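Long-range contact in protein insensitive (Drosophila melanogaster, PDB 4IX7), which binds palindromic CCAATTGG sites through its BEN domain as a homodimer and represses genes of neural development, also serving as a corepressor for Su(H): residues I38-K52 and L64-I76. Sequence-based numbering, arbitrary orientation.
With nucleotides of chain A; nucleotides of chain B.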
loop_
_atom_site.group_PDB
_atom_site.type_symbol
_atom_site.label_atom_id
_atom_site.label_comp_id
_atom_site.label_asym_id
_atom_site.label_seq_id
_atom_site.Cartn_x
_atom_site.Cartn_y
_atom_site.Cartn_z
ATOM N N ILE C 38 -15.147 -9.961 14.329
ATOM C CA ILE C 38 -14.816 -9.257 15.566
ATOM C C ILE C 38 -15.550 -7.915 15.685
ATOM O O ILE C 38 -15.901 -7.482 16.792
ATOM C CB ILE C 38 -13.287 -9.058 15.659
ATOM C CG1 ILE C 38 -12.605 -10.407 15.911
ATOM C CG2 ILE C 38 -12.907 -8.041 16.724
ATOM C CD1 ILE C 38 -11.134 -10.411 15.538
ATOM N N PHE C 39 -15.809 -7.282 14.543
ATOM C CA PHE C 39 -16.472 -5.977 14.490
ATOM C C PHE C 39 -17.744 -6.064 13.664
ATOM O O PHE C 39 -17.775 -6.774 12.658
ATOM C CB PHE C 39 -15.561 -4.947 13.809
ATOM C CG PHE C 39 -14.267 -4.683 14.526
ATOM C CD1 PHE C 39 -14.237 -3.880 15.656
ATOM C CD2 PHE C 39 -13.077 -5.208 14.049
ATOM C CE1 PHE C 39 -13.032 -3.620 16.315
ATOM C CE2 PHE C 39 -11.865 -4.945 14.697
ATOM C CZ PHE C 39 -11.846 -4.152 15.831
ATOM N N ASP C 40 -18.794 -5.342 14.057
ATOM C CA ASP C 40 -19.948 -5.256 13.166
ATOM C C ASP C 40 -19.632 -4.361 11.959
ATOM O O ASP C 40 -18.682 -3.565 11.994
ATOM C CB ASP C 40 -21.239 -4.850 13.898
ATOM C CG ASP C 40 -21.137 -3.523 14.617
ATOM O OD1 ASP C 40 -20.582 -2.561 14.058
ATOM O OD2 ASP C 40 -21.665 -3.434 15.755
ATOM N N ARG C 41 -20.395 -4.514 10.880
ATOM C CA ARG C 41 -20.089 -3.797 9.644
ATOM C C ARG C 41 -20.182 -2.292 9.846
ATOM O O ARG C 41 -19.418 -1.537 9.245
ATOM C CB ARG C 41 -21.008 -4.216 8.488
ATOM C CG ARG C 41 -21.044 -5.695 8.202
ATOM C CD ARG C 41 -19.678 -6.285 7.915
ATOM N NE ARG C 41 -19.828 -7.721 7.673
ATOM C CZ ARG C 41 -19.779 -8.296 6.476
ATOM N NH1 ARG C 41 -19.531 -7.577 5.388
ATOM N NH2 ARG C 41 -19.943 -9.608 6.378
ATOM N N GLU C 42 -21.115 -1.857 10.689
ATOM C CA GLU C 42 -21.279 -0.424 10.939
ATOM C C GLU C 42 -20.024 0.180 11.567
ATOM O O GLU C 42 -19.619 1.283 11.208
ATOM C CB GLU C 42 -22.505 -0.143 11.808
ATOM C CG GLU C 42 -22.907 1.334 11.870
ATOM C CD GLU C 42 -22.332 2.079 13.071
ATOM O OE1 GLU C 42 -22.493 3.321 13.131
ATOM O OE2 GLU C 42 -21.725 1.435 13.957
ATOM N N THR C 43 -19.414 -0.546 12.500
ATOM C CA THR C 43 -18.158 -0.109 13.102
ATOM C C THR C 43 -17.050 0.011 12.050
ATOM O O THR C 43 -16.320 1.008 12.012
ATOM C CB THR C 43 -17.718 -1.080 14.217
ATOM O OG1 THR C 43 -18.722 -1.114 15.241
ATOM C CG2 THR C 43 -16.417 -0.631 14.824
ATOM N N LEU C 44 -16.932 -1.006 11.197
ATOM C CA LEU C 44 -15.928 -0.991 10.140
ATOM C C LEU C 44 -16.164 0.164 9.175
ATOM O O LEU C 44 -15.217 0.753 8.645
ATOM C CB LEU C 44 -15.950 -2.314 9.367
ATOM C CG LEU C 44 -15.591 -3.549 10.197
ATOM C CD1 LEU C 44 -15.738 -4.807 9.342
ATOM C CD2 LEU C 44 -14.171 -3.439 10.728
ATOM N N ALA C 45 -17.435 0.485 8.947
ATOM C CA ALA C 45 -17.770 1.505 7.962
ATOM C C ALA C 45 -17.528 2.921 8.483
ATOM O O ALA C 45 -17.376 3.860 7.700
ATOM C CB ALA C 45 -19.205 1.351 7.531
ATOM N N THR C 46 -17.478 3.073 9.801
ATOM C CA THR C 46 -17.373 4.405 10.408
ATOM C C THR C 46 -16.060 4.668 11.126
ATOM O O THR C 46 -15.852 5.768 11.638
ATOM C CB THR C 46 -18.503 4.635 11.431
ATOM O OG1 THR C 46 -18.463 3.609 12.439
ATOM C CG2 THR C 46 -19.852 4.621 10.741
ATOM N N HIS C 47 -15.185 3.667 11.180
ATOM C CA HIS C 47 -13.902 3.789 11.863
ATOM C C HIS C 47 -12.765 3.578 10.876
ATOM O O HIS C 47 -12.988 3.147 9.743
ATOM C CB HIS C 47 -13.792 2.764 12.995
ATOM C CG HIS C 47 -14.653 3.083 14.178
ATOM N ND1 HIS C 47 -16.029 3.193 14.099
ATOM C CD2 HIS C 47 -14.331 3.326 15.471
ATOM C CE1 HIS C 47 -16.511 3.480 15.298
ATOM N NE2 HIS C 47 -15.505 3.568 16.146
ATOM N N SER C 48 -11.553 3.886 11.322
ATOM C CA SER C 48 -10.350 3.649 10.549
ATOM C C SER C 48 -9.284 2.965 11.402
ATOM O O SER C 48 -9.430 2.823 12.620
ATOM C CB SER C 48 -9.804 4.968 9.997
ATOM O OG SER C 48 -9.417 5.827 11.064
ATOM N N VAL C 49 -8.185 2.568 10.769
ATOM C CA VAL C 49 -7.098 1.942 11.507
ATOM C C VAL C 49 -6.478 2.897 12.519
ATOM O O VAL C 49 -6.227 2.512 13.666
ATOM C CB VAL C 49 -6.005 1.412 10.553
ATOM C CG1 VAL C 49 -4.790 0.932 11.334
ATOM C CG2 VAL C 49 -6.572 0.291 9.703
ATOM N N THR C 50 -6.255 4.143 12.105
ATOM C CA THR C 50 -5.496 5.100 12.918
ATOM C C THR C 50 -6.316 6.203 13.581
ATOM O O THR C 50 -5.840 6.840 14.526
ATOM C CB THR C 50 -4.389 5.805 12.104
ATOM O OG1 THR C 50 -4.986 6.658 11.118
ATOM C CG2 THR C 50 -3.472 4.787 11.433
ATOM N N GLY C 51 -7.523 6.450 13.081
ATOM C CA GLY C 51 -8.342 7.543 13.580
ATOM C C GLY C 51 -7.867 8.921 13.133
ATOM O O GLY C 51 -8.398 9.937 13.583
ATOM N N LYS C 52 -6.882 8.965 12.243
ATOM C CA LYS C 52 -6.363 10.243 11.761
ATOM C C LYS C 52 -7.034 10.608 10.448
ATOM O O LYS C 52 -7.401 9.731 9.676
ATOM C CB LYS C 52 -4.845 10.172 11.593
ATOM C CG LYS C 52 -4.118 9.933 12.910
ATOM C CD LYS C 52 -2.618 10.062 12.742
ATOM C CE LYS C 52 -1.948 10.369 14.069
ATOM N NZ LYS C 52 -0.597 10.963 13.857
ATOM N N LEU C 64 -14.757 12.758 10.510
ATOM C CA LEU C 64 -13.526 12.198 11.075
ATOM C C LEU C 64 -13.819 10.847 11.734
ATOM O O LEU C 64 -14.562 10.771 12.713
ATOM C CB LEU C 64 -12.843 13.164 12.064
ATOM C CG LEU C 64 -11.601 12.633 12.806
ATOM C CD1 LEU C 64 -10.486 12.222 11.852
ATOM C CD2 LEU C 64 -11.080 13.654 13.818
ATOM N N LYS C 65 -13.236 9.783 11.189
ATOM C CA LYS C 65 -13.469 8.435 11.702
ATOM C C LYS C 65 -12.553 8.130 12.868
ATOM O O LYS C 65 -11.352 8.438 12.815
ATOM C CB LYS C 65 -13.221 7.415 10.591
ATOM C CG LYS C 65 -14.129 7.619 9.399
ATOM C CD LYS C 65 -13.878 6.602 8.304
ATOM C CE LYS C 65 -14.697 6.899 7.058
ATOM N NZ LYS C 65 -14.151 6.150 5.880
ATOM N N ARG C 66 -13.108 7.534 13.920
ATOM C CA ARG C 66 -12.314 7.165 15.093
ATOM C C ARG C 66 -11.551 5.876 14.832
ATOM O O ARG C 66 -11.899 5.104 13.936
ATOM C CB ARG C 66 -13.204 6.966 16.330
ATOM C CG ARG C 66 -14.233 8.058 16.596
ATOM C CD ARG C 66 -13.603 9.428 16.716
ATOM N NE ARG C 66 -12.702 9.561 17.860
ATOM C CZ ARG C 66 -12.163 10.716 18.237
ATOM N NH1 ARG C 66 -12.448 11.823 17.562
ATOM N NH2 ARG C 66 -11.341 10.768 19.276
HETATM N N MSE C 67 -10.529 5.619 15.632
HETATM C CA MSE C 67 -9.759 4.400 15.450
HETATM C C MSE C 67 -10.514 3.154 15.940
HETATM O O MSE C 67 -11.239 3.190 16.941
HETATM C CB MSE C 67 -8.381 4.513 16.111
HETATM C CG MSE C 67 -8.400 4.164 17.570
HETATM SE SE MSE C 67 -6.650 4.348 18.360
HETATM C CE MSE C 67 -5.561 3.724 16.905
ATOM N N LEU C 68 -10.359 2.057 15.201
ATOM C CA LEU C 68 -10.858 0.759 15.648
ATOM C C LEU C 68 -10.150 0.384 16.945
ATOM O O LEU C 68 -8.982 0.734 17.141
ATOM C CB LEU C 68 -10.568 -0.308 14.583
ATOM C CG LEU C 68 -11.418 -0.212 13.320
ATOM C CD1 LEU C 68 -10.826 -1.131 12.245
ATOM C CD2 LEU C 68 -12.863 -0.571 13.621
ATOM N N ASP C 69 -10.864 -0.320 17.821
ATOM C CA ASP C 69 -10.343 -0.810 19.105
ATOM C C ASP C 69 -8.901 -1.291 18.944
ATOM O O ASP C 69 -8.662 -2.291 18.265
ATOM C CB ASP C 69 -11.244 -1.964 19.578
ATOM C CG ASP C 69 -10.883 -2.491 20.963
ATOM O OD1 ASP C 69 -9.689 -2.605 21.291
ATOM O OD2 ASP C 69 -11.816 -2.820 21.731
ATOM N N PRO C 70 -7.930 -0.572 19.540
ATOM C CA PRO C 70 -6.519 -0.889 19.301
ATOM C C PRO C 70 -6.122 -2.282 19.778
ATOM O O PRO C 70 -5.283 -2.908 19.137
ATOM C CB PRO C 70 -5.767 0.165 20.121
ATOM C CG PRO C 70 -6.738 1.241 20.383
ATOM C CD PRO C 70 -8.106 0.636 20.368
ATOM N N GLY C 71 -6.694 -2.751 20.886
ATOM C CA GLY C 71 -6.333 -4.051 21.418
ATOM C C GLY C 71 -6.793 -5.168 20.498
ATOM O O GLY C 71 -6.082 -6.158 20.287
ATOM N N LYS C 72 -7.980 -4.996 19.927
ATOM C CA LYS C 72 -8.515 -5.966 18.978
ATOM C C LYS C 72 -7.706 -5.971 17.675
ATOM O O LYS C 72 -7.399 -7.032 17.112
ATOM C CB LYS C 72 -10.013 -5.709 18.730
ATOM C CG LYS C 72 -10.872 -5.987 19.974
ATOM C CD LYS C 72 -12.348 -5.706 19.722
ATOM C CE LYS C 72 -13.150 -6.061 20.968
ATOM N NZ LYS C 72 -14.573 -5.637 20.882
ATOM N N ILE C 73 -7.337 -4.786 17.204
ATOM C CA ILE C 73 -6.525 -4.677 16.000
ATOM C C ILE C 73 -5.155 -5.313 16.225
ATOM O O ILE C 73 -4.659 -6.042 15.371
ATOM C CB ILE C 73 -6.406 -3.213 15.536
ATOM C CG1 ILE C 73 -7.761 -2.734 15.005
ATOM C CG2 ILE C 73 -5.343 -3.064 14.445
ATOM C CD1 ILE C 73 -8.361 -3.630 13.955
ATOM N N GLN C 74 -4.562 -5.056 17.391
ATOM C CA GLN C 74 -3.273 -5.651 17.735
ATOM C C GLN C 74 -3.359 -7.175 17.680
ATOM O O GLN C 74 -2.442 -7.835 17.191
ATOM C CB GLN C 74 -2.828 -5.204 19.126
ATOM C CG GLN C 74 -1.389 -5.559 19.442
ATOM C CD GLN C 74 -1.012 -5.236 20.881
ATOM O OE1 GLN C 74 -1.847 -4.783 21.670
ATOM N NE2 GLN C 74 0.249 -5.470 21.229
ATOM N N ASP C 75 -4.471 -7.730 18.154
ATOM C CA ASP C 75 -4.654 -9.177 18.129
ATOM C C ASP C 75 -4.808 -9.717 16.713
ATOM O O ASP C 75 -4.275 -10.783 16.392
ATOM C CB ASP C 75 -5.848 -9.596 18.986
ATOM C CG ASP C 75 -5.505 -9.663 20.466
ATOM O OD1 ASP C 75 -4.307 -9.561 20.816
ATOM O OD2 ASP C 75 -6.445 -9.831 21.268
ATOM N N ILE C 76 -5.535 -8.989 15.868
ATOM C CA ILE C 76 -5.694 -9.409 14.482
ATOM C C ILE C 76 -4.341 -9.423 13.791
ATOM O O ILE C 76 -4.011 -10.373 13.082
ATOM C CB ILE C 76 -6.680 -8.500 13.723
ATOM C CG1 ILE C 76 -8.096 -8.725 14.270
ATOM C CG2 ILE C 76 -6.622 -8.765 12.208
ATOM C CD1 ILE C 76 -9.099 -7.716 13.765
ATOM P P DA A 7 -5.773 4.893 8.005
ATOM O OP1 DA A 7 -6.190 5.023 9.422
ATOM O OP2 DA A 7 -5.951 3.618 7.270
ATOM O "O5'" DA A 7 -6.515 5.989 7.147
ATOM C "C5'" DA A 7 -6.595 7.305 7.675
ATOM C "C4'" DA A 7 -7.448 8.147 6.751
ATOM O "O4'" DA A 7 -6.662 8.469 5.569
ATOM C "C3'" DA A 7 -8.742 7.511 6.252
ATOM O "O3'" DA A 7 -9.715 8.548 6.091
ATOM C "C2'" DA A 7 -8.355 6.916 4.893
ATOM C "C1'" DA A 7 -7.272 7.893 4.426
ATOM N N9 DA A 7 -6.207 7.287 3.620
ATOM C C8 DA A 7 -5.601 6.069 3.815
ATOM N N7 DA A 7 -4.681 5.791 2.916
ATOM C C5 DA A 7 -4.674 6.906 2.081
ATOM C C6 DA A 7 -3.931 7.233 0.928
ATOM N N6 DA A 7 -2.986 6.435 0.393
ATOM N N1 DA A 7 -4.186 8.423 0.345
ATOM C C2 DA A 7 -5.126 9.230 0.864
ATOM N N3 DA A 7 -5.890 9.029 1.944
ATOM C C4 DA A 7 -5.622 7.829 2.499
ATOM P P DT A 8 -11.230 8.192 5.696
ATOM O OP1 DT A 8 -12.113 9.196 6.352
ATOM O OP2 DT A 8 -11.453 6.757 5.938
ATOM O "O5'" DT A 8 -11.276 8.441 4.115
ATOM C "C5'" DT A 8 -11.073 9.761 3.639
ATOM C "C4'" DT A 8 -10.973 9.727 2.123
ATOM O "O4'" DT A 8 -9.752 9.047 1.755
ATOM C "C3'" DT A 8 -12.085 8.943 1.439
ATOM O "O3'" DT A 8 -12.962 9.884 0.840
ATOM C "C2'" DT A 8 -11.393 8.082 0.381
ATOM C "C1'" DT A 8 -9.954 8.566 0.437
ATOM N N1 DT A 8 -8.915 7.530 0.214
ATOM C C2 DT A 8 -7.984 7.751 -0.772
ATOM O O2 DT A 8 -7.993 8.749 -1.473
ATOM N N3 DT A 8 -7.049 6.758 -0.918
ATOM C C4 DT A 8 -6.973 5.592 -0.176
ATOM O O4 DT A 8 -6.093 4.765 -0.376
ATOM C C5 DT A 8 -7.975 5.429 0.844
ATOM C C7 DT A 8 -7.974 4.201 1.707
ATOM C C6 DT A 8 -8.895 6.393 0.988
ATOM O "O5'" DG B 1 -23.728 -11.923 4.196
ATOM C "C5'" DG B 1 -24.054 -11.536 2.867
ATOM C "C4'" DG B 1 -23.873 -10.042 2.690
ATOM O "O4'" DG B 1 -24.684 -9.292 3.621
ATOM C "C3'" DG B 1 -22.479 -9.544 3.023
ATOM O "O3'" DG B 1 -21.719 -9.766 1.871
ATOM C "C2'" DG B 1 -22.696 -8.060 3.248
ATOM C "C1'" DG B 1 -24.047 -8.065 3.947
ATOM N N9 DG B 1 -24.025 -7.987 5.404
ATOM C C8 DG B 1 -23.777 -9.035 6.251
ATOM N N7 DG B 1 -23.845 -8.703 7.509
ATOM C C5 DG B 1 -24.178 -7.363 7.495
ATOM C C6 DG B 1 -24.388 -6.478 8.579
ATOM O O6 DG B 1 -24.314 -6.729 9.786
ATOM N N1 DG B 1 -24.707 -5.196 8.151
ATOM C C2 DG B 1 -24.810 -4.827 6.833
ATOM N N2 DG B 1 -25.125 -3.542 6.626
ATOM N N3 DG B 1 -24.612 -5.647 5.800
ATOM C C4 DG B 1 -24.296 -6.899 6.205
HETATM O O HOH W 1 -16.398 -5.029 18.212
HETATM O O HOH W 2 -15.871 6.696 14.122
HETATM O O HOH W 3 -14.327 3.262 7.340
HETATM O O HOH W 4 -9.681 8.369 10.247
HETATM O O HOH W 5 -6.783 0.531 15.436
#
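Lys65 lays CB and CG against Thr46 O, CB at 3.3 Å. Its chain then runs extended, and NZ donates to OP2 of DT8 of chain A, 2.8 Å away. Next, Arg66 O accepts from Ser48 N (2.9 Å, 162° at the hydrogen), and the CB of His47 lies close by. The His47 ring donates from ND1 to Thr46 OG1 in its plane, with Thr43 CG2 over one face. With an alanine here, Thr46 OG1 would probably lose that donor and a gap open beside Thr43 CG2. Selenomethionine Met67 turns at chi3 (-37°), bringing CE to Val49 O. Leu68 N closes the short parallel pairing on Ser48 O, at 2.8 Å. Beside it, Thr50 N and OG1 both grip OP1 of DA7 of chain A, OG1 at 2.6 Å. The pairing thus sets Thr50 and Lys65 on neighbouring phosphates of one DNA strand. Leu68 CD2 lies over one Phe39 face, a CH-pi contact, and meets His47 CB at 3.5 Å. Lys72 CB and Ile73 CD1 lie by ring atoms CZ and CE2. Ile76 touches Ile38 tip to tip, CG1 to CD1 3.7 Å. Within the BEN domain, helix 41-46 and strand 47-48 thus join strand 66-67 and helix 70-84. Helix 27-38 packs on Leu44 and Ile76, and helix 88-112 on Val49 and Lys65.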